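Side-chain contact in anthranilate-CoA ligase (Stigmatella aurantiaca, PDB 4WV3), which belongs to the ANL superfamily of AMP-binding enzymes, with a large AMP-binding domain and a smaller C-terminal domain: residues Asn11-Asp14 / Ile15-Asn19. Numbering follows the deposited sequence.
Sequences NAVD and ILERN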
ATOM      1  N   ASN A  11      -6.300 -22.171   6.542  1.00 14.42           N
ATOM      2  CA  ASN A  11      -6.555 -21.551   5.249  1.00 12.42           C
ATOM      3  C   ASN A  11      -7.084 -20.135   5.441  1.00 11.85           C
ATOM      4  O   ASN A  11      -7.968 -19.902   6.266  1.00 16.77           O
ATOM      5  CB  ASN A  11      -7.538 -22.388   4.429  1.00 10.26           C
ATOM      6  CG  ASN A  11      -7.524 -22.025   2.956  1.00 13.85           C
ATOM      7  OD1 ASN A  11      -8.057 -20.991   2.554  1.00 16.54           O
ATOM      8  ND2 ASN A  11      -6.919 -22.882   2.140  1.00 15.32           N
ATOM      9  N   ALA A  12      -6.542 -19.194   4.675  1.00 15.46           N
ATOM     10  CA  ALA A  12      -6.878 -17.781   4.825  1.00 15.33           C
ATOM     11  C   ALA A  12      -8.312 -17.456   4.406  1.00 16.61           C
ATOM     12  O   ALA A  12      -8.776 -16.332   4.591  1.00 19.49           O
ATOM     13  CB  ALA A  12      -5.888 -16.917   4.055  1.00 10.73           C
ATOM     14  N   VAL A  13      -9.013 -18.438   3.848  1.00 14.23           N
ATOM     15  CA  VAL A  13     -10.416 -18.254   3.499  1.00 14.97           C
ATOM     16  C   VAL A  13     -11.252 -18.149   4.775  1.00 21.52           C
ATOM     17  O   VAL A  13     -12.404 -17.714   4.746  1.00 22.49           O
ATOM     18  CB  VAL A  13     -10.943 -19.401   2.610  1.00 15.73           C
ATOM     19  CG1 VAL A  13     -11.177 -20.656   3.436  1.00 16.11           C
ATOM     20  CG2 VAL A  13     -12.220 -18.982   1.893  1.00 13.88           C
ATOM     21  N   ASP A  14     -10.654 -18.536   5.898  1.00 17.97           N
ATOM     22  CA  ASP A  14     -11.308 -18.422   7.195  1.00 17.60           C
ATOM     23  C   ASP A  14     -11.556 -16.963   7.561  1.00 18.29           C
ATOM     24  O   ASP A  14     -12.465 -16.661   8.330  1.00 18.32           O
ATOM     25  CB  ASP A  14     -10.475 -19.103   8.282  1.00 16.15           C
ATOM     26  CG  ASP A  14     -11.142 -19.050   9.640  1.00 21.31           C
ATOM     27  OD1 ASP A  14     -12.087 -19.835   9.872  1.00 28.76           O
ATOM     28  OD2 ASP A  14     -10.723 -18.224  10.476  1.00 19.99           O
ATOM     29  N   ILE A  15     -10.742 -16.067   7.007  1.00 19.73           N
ATOM     30  CA  ILE A  15     -10.926 -14.629   7.182  1.00 19.36           C
ATOM     31  C   ILE A  15     -12.354 -14.238   6.809  1.00 21.75           C
ATOM     32  O   ILE A  15     -12.993 -13.433   7.487  1.00 15.59           O
ATOM     33  CB  ILE A  15      -9.917 -13.829   6.329  1.00 14.03           C
ATOM     34  CG1 ILE A  15      -8.496 -14.022   6.864  1.00 15.69           C
ATOM     35  CG2 ILE A  15     -10.267 -12.348   6.307  1.00 11.38           C
ATOM     36  CD1 ILE A  15      -8.285 -13.458   8.252  1.00 14.21           C
ATOM     37  N   LEU A  16     -12.849 -14.841   5.734  1.00 19.23           N
ATOM     38  CA  LEU A  16     -14.230 -14.663   5.310  1.00 19.86           C
ATOM     39  C   LEU A  16     -15.162 -15.616   6.053  1.00 17.53           C
ATOM     40  O   LEU A  16     -16.235 -15.221   6.506  1.00 20.75           O
ATOM     41  CB  LEU A  16     -14.348 -14.896   3.803  1.00 19.20           C
ATOM     42  CG  LEU A  16     -15.737 -15.230   3.251  1.00 20.15           C
ATOM     43  CD1 LEU A  16     -16.688 -14.048   3.389  1.00 16.74           C
ATOM     44  CD2 LEU A  16     -15.643 -15.688   1.801  1.00 14.97           C
ATOM     45  N   GLU A  17     -14.740 -16.869   6.185  1.00 15.52           N
ATOM     46  CA  GLU A  17     -15.617 -17.926   6.684  1.00 19.44           C
ATOM     47  C   GLU A  17     -15.758 -17.998   8.207  1.00 23.34           C
ATOM     48  O   GLU A  17     -16.507 -18.829   8.722  1.00 26.12           O
ATOM     49  CB  GLU A  17     -15.195 -19.286   6.120  1.00 18.33           C
ATOM     50  CG  GLU A  17     -15.365 -19.396   4.613  1.00 16.18           C
ATOM     51  CD  GLU A  17     -15.105 -20.796   4.092  1.00 22.15           C
ATOM     52  OE1 GLU A  17     -14.801 -21.692   4.908  1.00 28.53           O
ATOM     53  OE2 GLU A  17     -15.210 -21.001   2.864  1.00 17.37           O
ATOM     54  N   ARG A  18     -15.050 -17.131   8.927  1.00 21.32           N
ATOM     55  CA  ARG A  18     -15.217 -17.055  10.377  1.00 21.45           C
ATOM     56  C   ARG A  18     -16.455 -16.230  10.710  1.00 21.52           C
ATOM     57  O   ARG A  18     -16.850 -16.121  11.871  1.00 30.11           O
ATOM     58  CB  ARG A  18     -13.977 -16.457  11.050  1.00 15.66           C
ATOM     59  CG  ARG A  18     -13.736 -14.992  10.721  1.00 16.73           C
ATOM     60  CD  ARG A  18     -12.323 -14.555  11.083  1.00 17.29           C
ATOM     61  NE  ARG A  18     -12.117 -14.422  12.524  1.00 19.94           N
ATOM     62  CZ  ARG A  18     -11.524 -15.335  13.285  1.00 18.41           C
ATOM     63  NH1 ARG A  18     -11.075 -16.461  12.746  1.00 25.53           N
ATOM     64  NH2 ARG A  18     -11.378 -15.124  14.587  1.00 15.29           N
ATOM     65  N   ASN A  19     -17.062 -15.650   9.679  1.00 19.46           N
ATOM     66  CA  ASN A  19     -18.274 -14.855   9.834  1.00 28.18           C
ATOM     67  C   ASN A  19     -19.529 -15.665   9.543  1.00 25.45           C
ATOM     68  O   ASN A  19     -20.634 -15.273   9.916  1.00 26.16           O
ATOM     69  CB  ASN A  19     -18.231 -13.633   8.919  1.00 24.30           C
ATOM     70  CG  ASN A  19     -17.091 -12.699   9.252  1.00 21.93           C
ATOM     71  OD1 ASN A  19     -17.152 -11.958  10.231  1.00 22.88           O
ATOM     72  ND2 ASN A  19     -16.042 -12.729   8.438  1.00 24.45           N
TER
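Val13 and Glu17 are joined through the backbone as Glu17 N donates to Val13 O at 2.9 Å, and Arg18 N to Asp14 O is a weak, bent i to i+4 bond, in a short helical turn entered through a type I beta turn from Asn11 to Asp14. The same pairs meet again through their side chains. Asp14 has CG anti to its own nitrogen (chi1 -178°), which carries the carboxylate along the turn to Arg18, where OD2 and NH1 form a salt bridge of 2.9 Å. The arginine chain bends at chi3 to meet it, and OD2 lies in the guanidinium plane, at the edge, while the two flat groups stand 77° apart. One oxygen and one nitrogen make the bridge; both residues lie on the more exposed side of the turn, where charged groups can remain hydrated. The guanidinium has a second partner, NE donating to Tyr233 O. Val13 is beta-branched and presents both methyls to the carboxylate end of Glu17, CG2 lying 3.7 Å from OE2. The glutamate's charge is answered elsewhere, by a salt bridge from OE2 to Lys82. At the start, Asn11 OD1 accepts from Val13 N at 3.0 Å on a lone pair, a capping bond for which a short amide side chain is well fitted; farther along, Asn19 ND2 donates to Leu16 O at 3.2 Å and also to Trp232 O. Hydrophobic residues face inward: Val13 rests on Phe78 of helix 71-83, Leu16 reaches Phe38 and Val41 of helix 38-54, and Ile15 packs on Ile229 and Tyr233 of helix 221-234, so this N-terminal turn is wedged among three helices.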